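Local coordinates for microcin B17-processing protein McbD (Escherichia coli str. K-12 substr. MG1655, PDB 6GRH) that takes part in turning the inactive microcin B17 precursor peptide McbA into the active antibiotic, as a YcaO-family protein assembled with McbB and McbC, at residues E[21-24]-E[25-28]; E[61-64]-E[65-69]; E[268-271]-E[272-276]; E[297-300]-E[301-305]; E[383-386]-E[387-390]. The protein carries 1 engineered substitution. One frame throughout, in Å; residues are numbered along the deposited sequence.

The five contacts are local and follow one another in series along the chain; none nests in or crosses another. Contact 1 closes the turn between strands 15-18 and 28-33, at the interface with McbC and McbB. Contact 2 ends helix 47-66 and leads into a loop, and contact 3 ends the long helix 251-275, again beside McbC. Contact 4 lies on the short helix 296-304, packed on strands 210-215, 224-231 and 241-248. Contact 5 is a turn in the C-terminal loop after strand 350-358. Contacts 4 and 5 touch, with Asn-305 packing on Arg-388 and a long, weak ion pair between Asp-301 and Arg-388; their centres are about 15 Å apart.

Contact 1. Residues E[21-24]-E[25-28]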
# COMPACT_ATOMS: atom_id res chain seq x y z
N LYS E 21 -13.42 -6.43 -19.55
CA LYS E 21 -13.39 -6.63 -20.98
C LYS E 21 -11.99 -6.30 -21.48
O LYS E 21 -11.33 -5.39 -20.96
CB LYS E 21 -14.42 -5.71 -21.65
CG LYS E 21 -14.00 -4.25 -21.67
CD LYS E 21 -15.13 -3.33 -22.11
CE LYS E 21 -14.82 -1.89 -21.76
NZ LYS E 21 -15.94 -0.93 -21.96
N LEU E 22 -11.51 -7.04 -22.47
CA LEU E 22 -10.20 -6.79 -23.05
C LEU E 22 -10.17 -5.54 -23.93
O LEU E 22 -9.18 -4.81 -23.91
CB LEU E 22 -9.72 -7.98 -23.86
CG LEU E 22 -9.47 -9.31 -23.16
CD1 LEU E 22 -8.85 -10.31 -24.12
CD2 LEU E 22 -8.57 -9.13 -21.95
N ASN E 23 -11.25 -5.31 -24.67
CA ASN E 23 -11.36 -4.28 -25.72
C ASN E 23 -11.93 -2.96 -25.16
O ASN E 23 -13.10 -2.90 -24.74
CB ASN E 23 -12.29 -4.83 -26.81
CG ASN E 23 -12.37 -3.94 -28.02
OD1 ASN E 23 -11.92 -2.79 -28.01
ND2 ASN E 23 -12.95 -4.47 -29.09
N ARG E 24 -11.11 -1.91 -25.17
CA ARG E 24 -11.53 -0.63 -24.64
C ARG E 24 -12.68 -0.01 -25.43
O ARG E 24 -13.44 0.79 -24.89
CB ARG E 24 -10.36 0.36 -24.54
CG ARG E 24 -9.90 0.95 -25.86
CD ARG E 24 -8.70 1.86 -25.69
NE ARG E 24 -8.50 2.63 -26.90
CZ ARG E 24 -9.13 3.78 -27.19
NH1 ARG E 24 -9.97 4.35 -26.32
NH2 ARG E 24 -8.88 4.38 -28.34
N ASN E 25 -12.79 -0.41 -26.69
CA ASN E 25 -13.88 0.01 -27.55
C ASN E 25 -15.17 -0.79 -27.51
O ASN E 25 -16.09 -0.47 -28.24
CB ASN E 25 -13.37 0.14 -29.00
CG ASN E 25 -12.37 1.26 -29.13
OD1 ASN E 25 -12.63 2.35 -28.62
ND2 ASN E 25 -11.23 1.00 -29.75
N MET E 26 -15.27 -1.83 -26.68
CA MET E 26 -16.56 -2.48 -26.52
C MET E 26 -17.30 -1.79 -25.38
O MET E 26 -16.66 -1.18 -24.51
CB MET E 26 -16.43 -3.98 -26.29
CG MET E 26 -16.17 -4.78 -27.59
SD MET E 26 -17.58 -4.81 -28.73
CE MET E 26 -17.09 -5.99 -30.00
N PRO E 27 -18.64 -1.85 -25.38
CA PRO E 27 -19.40 -1.26 -24.27
C PRO E 27 -19.13 -2.00 -22.97
O PRO E 27 -18.74 -3.15 -22.98
CB PRO E 27 -20.87 -1.41 -24.69
CG PRO E 27 -20.90 -2.22 -25.92
CD PRO E 27 -19.50 -2.39 -26.45
N THR E 28 -19.28 -1.30 -21.87
CA THR E 28 -19.20 -1.87 -20.55
C THR E 28 -20.55 -2.51 -20.27
O THR E 28 -21.58 -1.94 -20.62
CB THR E 28 -18.91 -0.77 -19.52
OG1 THR E 28 -17.59 -0.27 -19.73
CG2 THR E 28 -19.00 -1.28 -18.07
O HOH W 1 -11.09 -1.79 -30.46
O HOH W 2 -16.46 1.59 -24.99
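Asn-23 to Met-26 form a type I beta turn, closed by Met-26 N donating to Asn-23 O at 3.1 Å along a nearly straight N-H path (167°). The side chain of Asn-23 tightens the bend. With CG anti to the backbone N (chi1 -174°) its amide swings back over the turn, and OD1 takes the Asn-25 N-H at 2.9 Å, which makes an Asx turn inside the beta turn. The same OD1 accepts from water 1 at 2.8 Å, and that water accepts in turn from Asn-25 ND2 at 2.9 Å, so the water links the two amide groups, whose planes stand 78° apart. Asn-23 ND2 is held by Glu-200. Arg-24 and Asn-25 run side by side, pointing the same way; OD1 of Asn-25 lies over the centre of the guanidinium, 4.0 Å from Arg-24 CZ, while Arg-24 NH1 bonds to Leu-293 O of the McbB chain. Lys-21, deposited in two conformers, reaches across in the one described here: its NZ donates to Met-26 O at 2.7 Å and to Thr-28 OG1 at 2.9 Å, and also pairs with Glu-294 of McbB, a network to be taken with that reservation. The turn is wedged among subunits, with McbC chains packing on Leu-22, while Asn-25, Met-26 and Pro-27 rest on helix 196-208 and Thr-28 enters strand 28-33, paired with strand 41-45.

Contact 2. Residues E[61-64]-E[65-69]; sequences RRHF and FNEIV
Arg-62 and Glu-67 form a salt bridge at the C-terminal end of helix 47-66, within the YcaO domain. The closest approach is Arg-62 NE to Glu-67 OE2 at 3.0 Å, but the oxygen lies over a face of the guanidinium and no N-H points at it, so the attraction is one of charge alone. The in-plane edge of the group is used by water 3, which accepts from Arg-62 NE at 2.9 Å and donates to Glu-67 OE1, so a water bridge supplements the direct charge contact. Water 4 also donates to OE1, at 2.7 Å, and lies in the plane of the His-63 ring, 2.8 Å from ND1. A bend at chi3 (64°), after a first part that runs extended, turns a face of the Arg-62 guanidinium toward Glu-67 OE2. The His-63 ring crosses Ile-68 at about a right angle, CD1 of Ile-68 lying 3.4 Å from His-63 NE2. Outward from these groups, His-63 NE2 bonds to Tyr-341 and its ring stacks with Tyr-354, while CD2 sits over the face of Phe-64. Glu-67 OE2 also bridges to Arg-199 of the McbB chain, so the helix end is part of that interface. Glu-67, the first residue to leave helical geometry, still bonds through its N to His-63 O at 3.2 Å. Beyond it, water 5 donates to Phe-64 O at 3.1 Å and accepts from Ile-68 N at 3.0 Å.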
# COMPACT_ATOMS: atom_id res chain seq x y z
N ARG E 61 -37.34 -3.27 -11.66
CA ARG E 61 -37.86 -4.63 -11.65
C ARG E 61 -38.21 -5.12 -10.27
O ARG E 61 -39.23 -5.80 -10.09
CB ARG E 61 -36.89 -5.57 -12.36
CG ARG E 61 -36.74 -5.18 -13.82
CD ARG E 61 -36.85 -6.34 -14.78
NE ARG E 61 -35.70 -7.19 -14.62
CZ ARG E 61 -34.68 -7.29 -15.46
NH1 ARG E 61 -34.62 -6.61 -16.61
NH2 ARG E 61 -33.71 -8.13 -15.16
N ARG E 62 -37.40 -4.77 -9.28
CA ARG E 62 -37.73 -5.12 -7.91
C ARG E 62 -39.05 -4.48 -7.47
O ARG E 62 -39.88 -5.13 -6.81
CB ARG E 62 -36.62 -4.75 -6.94
CG ARG E 62 -36.93 -5.21 -5.52
CD ARG E 62 -35.78 -4.89 -4.57
NE ARG E 62 -35.55 -3.44 -4.41
CZ ARG E 62 -34.75 -2.91 -3.48
NH1 ARG E 62 -34.07 -3.66 -2.60
NH2 ARG E 62 -34.65 -1.62 -3.40
N HIS E 63 -39.26 -3.23 -7.85
CA HIS E 63 -40.49 -2.56 -7.49
C HIS E 63 -41.76 -3.26 -8.05
O HIS E 63 -42.70 -3.59 -7.31
CB HIS E 63 -40.47 -1.11 -7.96
CG HIS E 63 -41.71 -0.36 -7.58
ND1 HIS E 63 -41.93 0.11 -6.30
CD2 HIS E 63 -42.78 0.01 -8.31
CE1 HIS E 63 -43.08 0.75 -6.27
NE2 HIS E 63 -43.62 0.71 -7.48
N PHE E 64 -41.77 -3.44 -9.36
CA PHE E 64 -42.94 -3.97 -10.08
C PHE E 64 -43.16 -5.46 -9.82
O PHE E 64 -44.31 -5.89 -9.69
CB PHE E 64 -42.87 -3.63 -11.57
CG PHE E 64 -43.05 -2.17 -11.84
CD1 PHE E 64 -44.32 -1.60 -11.79
CD2 PHE E 64 -41.97 -1.34 -12.12
CE1 PHE E 64 -44.50 -0.25 -12.02
CE2 PHE E 64 -42.15 0.01 -12.35
CZ PHE E 64 -43.42 0.56 -12.29
N PHE E 65 -42.08 -6.22 -9.68
CA PHE E 65 -42.17 -7.68 -9.39
C PHE E 65 -42.38 -8.03 -7.91
O PHE E 65 -43.05 -9.03 -7.60
CB PHE E 65 -40.92 -8.43 -9.90
CG PHE E 65 -40.95 -8.72 -11.37
CD1 PHE E 65 -40.60 -7.74 -12.31
CD2 PHE E 65 -41.31 -9.97 -11.83
CE1 PHE E 65 -40.62 -8.02 -13.66
CE2 PHE E 65 -41.36 -10.25 -13.19
CZ PHE E 65 -41.02 -9.28 -14.10
N ASN E 66 -41.82 -7.26 -7.00
CA ASN E 66 -41.68 -7.75 -5.61
C ASN E 66 -42.30 -6.87 -4.56
O ASN E 66 -42.38 -7.33 -3.40
CB ASN E 66 -40.22 -7.86 -5.19
CG ASN E 66 -39.39 -8.80 -6.03
OD1 ASN E 66 -38.18 -8.60 -6.11
ND2 ASN E 66 -40.00 -9.81 -6.63
N GLU E 67 -42.65 -5.63 -4.89
CA GLU E 67 -42.84 -4.60 -3.84
C GLU E 67 -44.12 -3.77 -3.86
O GLU E 67 -44.26 -2.90 -2.98
CB GLU E 67 -41.65 -3.66 -3.85
CG GLU E 67 -40.34 -4.30 -3.43
CD GLU E 67 -39.18 -3.30 -3.42
OE1 GLU E 67 -39.28 -2.20 -4.04
OE2 GLU E 67 -38.12 -3.62 -2.83
N ILE E 68 -45.06 -4.04 -4.77
CA ILE E 68 -46.27 -3.22 -4.85
C ILE E 68 -47.24 -3.62 -3.74
O ILE E 68 -47.52 -4.81 -3.57
CB ILE E 68 -47.03 -3.36 -6.19
CG1 ILE E 68 -46.12 -3.21 -7.42
CG2 ILE E 68 -48.20 -2.36 -6.24
CD1 ILE E 68 -45.87 -1.80 -7.89
N VAL E 69 -47.76 -2.63 -3.01
CA VAL E 69 -48.91 -2.82 -2.12
C VAL E 69 -50.01 -1.88 -2.60
O VAL E 69 -49.76 -0.69 -2.82
CB VAL E 69 -48.57 -2.58 -0.63
CG1 VAL E 69 -49.82 -2.68 0.26
CG2 VAL E 69 -47.51 -3.59 -0.16
O HOH W 3 -37.01 -1.35 -5.76
O HOH W 4 -40.95 -0.10 -3.67
O HOH W 5 -45.22 -6.34 -6.72

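Contact 3. Residues E[268-271]-E[272-276]; sequences CLHN and FLIGG
His-270 and Ile-274, one turn apart near the C-terminal end of helix 251-275, make the tighter part of this contact, a CH-pi interaction. Ile-274 CG2 lies over one face of the imidazole, offset toward its rim, 4.1 Å from the centroid of the His-270 ring and 25° off the ring normal. With CG anti to the backbone N (chi1 180°) the ring projects outward, one face meeting Ile-274; NE2 is held by Glu-5 of a McbC chain. Beside this, Leu-269 CD1 packs on Leu-273 CG at 4.0 Å, the two side chains meeting at a slant, and Leu-269 and Phe-272 both reach Met-291 of helix 285-292. Packing is looser at Asn-271, which runs alongside Ile-274 with OD1 no closer than 3.9 Å to CD1 of Ile-274, and which also packs on Ser-7 of a McbC chain. Two glycines follow, Gly-276 being the first residue outside helical geometry. Asn-271 O still accepts the regular bond from Gly-275 N, but Gly-276, exposed to solvent, departs with positive phi (74°), and its N reaches back to Phe-272 O by a weak bond of 3.3 Å.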
# COMPACT_ATOMS: atom_id res chain seq x y z
N CYS E 268 -25.85 -11.57 -23.61
CA CYS E 268 -26.48 -12.29 -22.48
C CYS E 268 -26.90 -13.69 -22.89
O CYS E 268 -26.59 -14.66 -22.20
CB CYS E 268 -27.66 -11.52 -21.90
SG CYS E 268 -27.10 -10.04 -21.01
N LEU E 269 -27.59 -13.80 -24.02
CA LEU E 269 -27.95 -15.13 -24.51
C LEU E 269 -26.73 -15.95 -24.91
O LEU E 269 -26.66 -17.13 -24.59
CB LEU E 269 -28.95 -15.05 -25.66
CG LEU E 269 -29.48 -16.37 -26.20
CD1 LEU E 269 -29.93 -17.34 -25.11
CD2 LEU E 269 -30.63 -16.05 -27.13
N HIS E 270 -25.74 -15.34 -25.55
CA HIS E 270 -24.49 -16.05 -25.91
C HIS E 270 -23.83 -16.65 -24.66
O HIS E 270 -23.42 -17.81 -24.69
CB HIS E 270 -23.49 -15.12 -26.62
CG HIS E 270 -22.21 -15.79 -27.00
ND1 HIS E 270 -22.07 -16.53 -28.15
CD2 HIS E 270 -21.02 -15.85 -26.35
CE1 HIS E 270 -20.85 -17.01 -28.21
NE2 HIS E 270 -20.19 -16.62 -27.12
N ASN E 271 -23.77 -15.88 -23.58
CA ASN E 271 -23.12 -16.31 -22.35
C ASN E 271 -23.91 -17.37 -21.58
O ASN E 271 -23.31 -18.26 -20.96
CB ASN E 271 -22.86 -15.12 -21.43
CG ASN E 271 -21.67 -14.29 -21.89
OD1 ASN E 271 -20.82 -14.75 -22.66
ND2 ASN E 271 -21.60 -13.07 -21.41
N PHE E 272 -25.23 -17.25 -21.64
CA PHE E 272 -26.14 -18.31 -21.19
C PHE E 272 -25.82 -19.63 -21.93
O PHE E 272 -25.61 -20.68 -21.30
CB PHE E 272 -27.60 -17.87 -21.39
CG PHE E 272 -28.60 -18.84 -20.85
CD1 PHE E 272 -29.00 -19.94 -21.60
CD2 PHE E 272 -29.09 -18.70 -19.55
CE1 PHE E 272 -29.90 -20.87 -21.08
CE2 PHE E 272 -29.99 -19.62 -19.03
CZ PHE E 272 -30.39 -20.70 -19.79
N LEU E 273 -25.72 -19.56 -23.26
CA LEU E 273 -25.48 -20.77 -24.07
C LEU E 273 -24.08 -21.40 -23.93
O LEU E 273 -23.97 -22.61 -23.98
CB LEU E 273 -25.80 -20.51 -25.55
CG LEU E 273 -27.25 -20.17 -25.89
CD1 LEU E 273 -27.32 -19.60 -27.30
CD2 LEU E 273 -28.16 -21.38 -25.77
N ILE E 274 -23.03 -20.61 -23.77
CA ILE E 274 -21.67 -21.17 -23.57
C ILE E 274 -21.42 -21.54 -22.10
O ILE E 274 -20.51 -22.30 -21.79
CB ILE E 274 -20.55 -20.25 -24.10
CG1 ILE E 274 -20.45 -18.94 -23.32
CG2 ILE E 274 -20.77 -19.97 -25.58
CD1 ILE E 274 -19.14 -18.21 -23.51
N GLY E 275 -22.22 -20.96 -21.21
CA GLY E 275 -22.28 -21.41 -19.82
C GLY E 275 -22.90 -22.80 -19.64
O GLY E 275 -22.65 -23.44 -18.63
N GLY E 276 -23.71 -23.26 -20.60
CA GLY E 276 -24.35 -24.58 -20.51
C GLY E 276 -25.51 -24.64 -19.52
O GLY E 276 -25.87 -25.73 -19.06

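Contact 4. Residues E[297-300]-E[301-305]; sequences ESFT and DLCEN
Phe-299 and Cys-303 meet with the sulfur over the ring: Cys-303 SG stands above one face, 3.9 Å from the centroid of the Phe-299 ring and 20° off its normal, displaced toward the rim, where CE1 of Phe-299 is nearest at 3.6 Å. CG anti to the backbone N (chi1 -179°) carries the Phe-299 ring outward, where Cys-303, one turn on, puts SG over its face; SG, in turn, lies beside its own backbone N. This Cys sulfur-aromatic contact joins residues four apart on helix 296-304, whose i to i+4 bonds run unbroken, among them Cys-303 N to Phe-299 O at 3.1 Å and Glu-304 N to Thr-300 O at 2.9 Å. The Phe-299 flank faces the mixed sheet: Tyr-241, Leu-229 and Arg-212, from strands 241-248, 224-231 and 210-215, all touch the Phe-299 side chain, and Arg-212 also reaches Cys-303. Leu-302 packs on the first two of these and on Pro-394. On the outward flank Thr-300 and Glu-304 lie side by side, pointing the same way, although Glu-304 is deposited in two conformers and its approach is doubtful. Just beyond, the Asn-305 amide folds back on the preceding turn: ND2 gives a nearly straight bond (165°) to Asp-301 O at 2.9 Å, in the carbonyl plane and on a lone pair, and the accepting oxygen lies almost in the plane of that amide.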
# COMPACT_ATOMS: atom_id res chain seq x y z
N GLU E 297 -34.61 -17.95 -39.21
CA GLU E 297 -35.97 -17.73 -39.73
C GLU E 297 -36.70 -16.58 -39.05
O GLU E 297 -37.62 -16.00 -39.64
CB GLU E 297 -36.85 -18.99 -39.64
CG GLU E 297 -36.24 -20.28 -40.20
CD GLU E 297 -35.47 -21.07 -39.13
OE1 GLU E 297 -34.23 -20.86 -39.00
OE2 GLU E 297 -36.12 -21.87 -38.41
N SER E 298 -36.34 -16.26 -37.81
CA SER E 298 -36.86 -15.05 -37.17
C SER E 298 -36.43 -13.80 -37.96
O SER E 298 -37.26 -12.92 -38.24
CB SER E 298 -36.41 -14.97 -35.70
OG SER E 298 -37.00 -16.02 -34.94
N PHE E 299 -35.14 -13.75 -38.34
CA PHE E 299 -34.56 -12.64 -39.12
C PHE E 299 -35.21 -12.50 -40.49
O PHE E 299 -35.65 -11.42 -40.86
CB PHE E 299 -33.04 -12.84 -39.25
CG PHE E 299 -32.33 -11.75 -40.01
CD1 PHE E 299 -32.26 -10.45 -39.50
CD2 PHE E 299 -31.69 -12.02 -41.22
CE1 PHE E 299 -31.57 -9.45 -40.18
CE2 PHE E 299 -31.02 -11.01 -41.92
CZ PHE E 299 -30.95 -9.73 -41.39
N THR E 300 -35.26 -13.60 -41.24
CA THR E 300 -35.86 -13.58 -42.59
C THR E 300 -37.35 -13.28 -42.55
O THR E 300 -37.81 -12.46 -43.34
CB THR E 300 -35.66 -14.90 -43.34
OG1 THR E 300 -36.11 -15.98 -42.52
CG2 THR E 300 -34.20 -15.10 -43.70
N ASP E 301 -38.09 -13.93 -41.66
CA ASP E 301 -39.52 -13.65 -41.50
C ASP E 301 -39.83 -12.15 -41.26
O ASP E 301 -40.78 -11.61 -41.85
CB ASP E 301 -40.13 -14.47 -40.38
CG ASP E 301 -41.56 -14.07 -40.09
OD1 ASP E 301 -42.45 -14.36 -40.92
OD2 ASP E 301 -41.78 -13.43 -39.05
N LEU E 302 -39.03 -11.49 -40.42
CA LEU E 302 -39.21 -10.04 -40.23
C LEU E 302 -38.86 -9.23 -41.48
O LEU E 302 -39.68 -8.43 -41.95
CB LEU E 302 -38.44 -9.53 -38.99
CG LEU E 302 -39.07 -9.88 -37.64
CD1 LEU E 302 -38.12 -9.52 -36.52
CD2 LEU E 302 -40.40 -9.17 -37.44
N CYS E 303 -37.68 -9.47 -42.05
CA CYS E 303 -37.15 -8.65 -43.14
C CYS E 303 -37.93 -8.79 -44.44
O CYS E 303 -38.21 -7.79 -45.09
CB CYS E 303 -35.68 -8.97 -43.41
SG CYS E 303 -34.59 -8.61 -42.04
N GLU E 304 -38.27 -10.03 -44.80
CA GLU E 304 -39.02 -10.29 -46.02
C GLU E 304 -40.48 -9.80 -45.98
O GLU E 304 -41.09 -9.61 -47.04
CB GLU E 304 -38.98 -11.80 -46.34
CG GLU E 304 -37.59 -12.35 -46.65
CD GLU E 304 -37.64 -13.82 -47.04
OE1 GLU E 304 -38.68 -14.26 -47.58
OE2 GLU E 304 -36.64 -14.54 -46.82
N ASN E 305 -41.04 -9.61 -44.78
CA ASN E 305 -42.40 -9.06 -44.62
C ASN E 305 -42.45 -7.57 -44.26
O ASN E 305 -43.53 -7.05 -43.96
CB ASN E 305 -43.18 -9.88 -43.59
CG ASN E 305 -43.61 -11.23 -44.12
OD1 ASN E 305 -44.62 -11.33 -44.83
ND2 ASN E 305 -42.83 -12.26 -43.82

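Contact 5. Residues E[383-386]-E[387-390]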
# COMPACT_ATOMS: atom_id res chain seq x y z
N ASP E 383 -56.64 -5.62 -39.60
CA ASP E 383 -55.83 -4.57 -40.22
C ASP E 383 -54.52 -5.11 -40.78
O ASP E 383 -54.11 -4.73 -41.87
CB ASP E 383 -55.45 -3.47 -39.21
CG ASP E 383 -56.55 -2.44 -38.98
OD1 ASP E 383 -57.65 -2.56 -39.54
OD2 ASP E 383 -56.28 -1.49 -38.21
N GLY E 384 -53.85 -5.98 -40.03
CA GLY E 384 -52.53 -6.46 -40.39
C GLY E 384 -52.52 -7.92 -40.77
O GLY E 384 -53.53 -8.46 -41.27
N ILE E 385 -51.37 -8.56 -40.53
CA ILE E 385 -51.13 -9.95 -40.89
C ILE E 385 -51.77 -10.89 -39.86
O ILE E 385 -51.43 -10.84 -38.66
CB ILE E 385 -49.62 -10.24 -40.97
CG1 ILE E 385 -48.96 -9.36 -42.05
CG2 ILE E 385 -49.35 -11.71 -41.28
CD1 ILE E 385 -47.50 -9.06 -41.77
N LYS E 386 -52.66 -11.76 -40.34
CA LYS E 386 -53.51 -12.59 -39.46
C LYS E 386 -52.75 -13.46 -38.46
O LYS E 386 -53.04 -13.43 -37.27
CB LYS E 386 -54.46 -13.48 -40.29
CG LYS E 386 -55.52 -14.22 -39.46
CD LYS E 386 -56.19 -13.32 -38.43
CE LYS E 386 -57.60 -13.78 -38.06
NZ LYS E 386 -58.19 -12.91 -36.99
N VAL E 387 -51.80 -14.26 -38.95
CA VAL E 387 -50.95 -15.09 -38.07
C VAL E 387 -50.21 -14.30 -36.99
O VAL E 387 -50.04 -14.79 -35.87
CB VAL E 387 -49.93 -15.98 -38.84
CG1 VAL E 387 -50.62 -17.19 -39.44
CG2 VAL E 387 -49.16 -15.19 -39.90
N ARG E 388 -49.79 -13.07 -37.30
CA ARG E 388 -49.08 -12.24 -36.33
C ARG E 388 -50.00 -11.85 -35.16
O ARG E 388 -49.50 -11.61 -34.06
CB ARG E 388 -48.50 -10.96 -36.97
CG ARG E 388 -47.56 -11.17 -38.15
CD ARG E 388 -46.15 -11.38 -37.71
NE ARG E 388 -45.15 -11.48 -38.77
CZ ARG E 388 -44.38 -10.49 -39.24
NH1 ARG E 388 -44.53 -9.23 -38.84
NH2 ARG E 388 -43.46 -10.76 -40.15
N GLU E 389 -51.32 -11.78 -35.38
CA GLU E 389 -52.26 -11.39 -34.31
C GLU E 389 -52.38 -12.41 -33.17
O GLU E 389 -52.84 -12.06 -32.08
CB GLU E 389 -53.66 -11.11 -34.88
CG GLU E 389 -53.74 -9.92 -35.82
CD GLU E 389 -55.12 -9.74 -36.43
OE1 GLU E 389 -55.75 -10.74 -36.81
OE2 GLU E 389 -55.57 -8.59 -36.54
N SER E 390 -51.96 -13.65 -33.42
CA SER E 390 -51.95 -14.71 -32.41
C SER E 390 -50.54 -15.17 -31.97
O SER E 390 -50.44 -16.11 -31.22
CB SER E 390 -52.69 -15.92 -32.98
OG SER E 390 -52.01 -16.43 -34.13
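Ile-385 lies over one face of the Arg-388 guanidinium: CD1 of Ile-385 is 4.1 Å above the plane, offset toward its rim, and 4.2 Å from NH1 of Arg-388. The two side chains run side by side in the same direction, so the aliphatic part takes part as well, with Arg-388 CG 3.6 Å from Ile-385 CB. A bend at chi2 (-87°) in Arg-388 turns the rest of its chain alongside Ile-385. The polar end is fixed by Trp-178, whose carbonyl oxygen accepts from NH1 and whose ring makes a cation-pi contact with the guanidinium. The second flat group is the carboxylate of Glu-389. Lys-386 NZ meets OE1 of Glu-389 nearly head-on along its C-O bond at 3.3 Å, as a salt bridge, and Lys-386 CD comes to 3.1 Å of the same oxygen because the lysine chain folds over at chi2. The remaining oxygen, OE2, accepts from Tyr-379 OH and from Gly-382 N, so the carboxylate joins the lysine to the preceding part of the loop. Ile-385 CG2 also touches Val-387 CG2 at 3.7 Å. In the backbone, Glu-389 N donates to Lys-386 O at 3.0 Å, while the bonds from Arg-388 N and Glu-389 N to Ile-385 O are weak. Residues 385-389 form a turn in the C-terminal loop in which 387-389 have helical backbone angles without regular helix bonding, with an i to i+3 lysine-glutamate salt bridge, set against the end of helix 157-180.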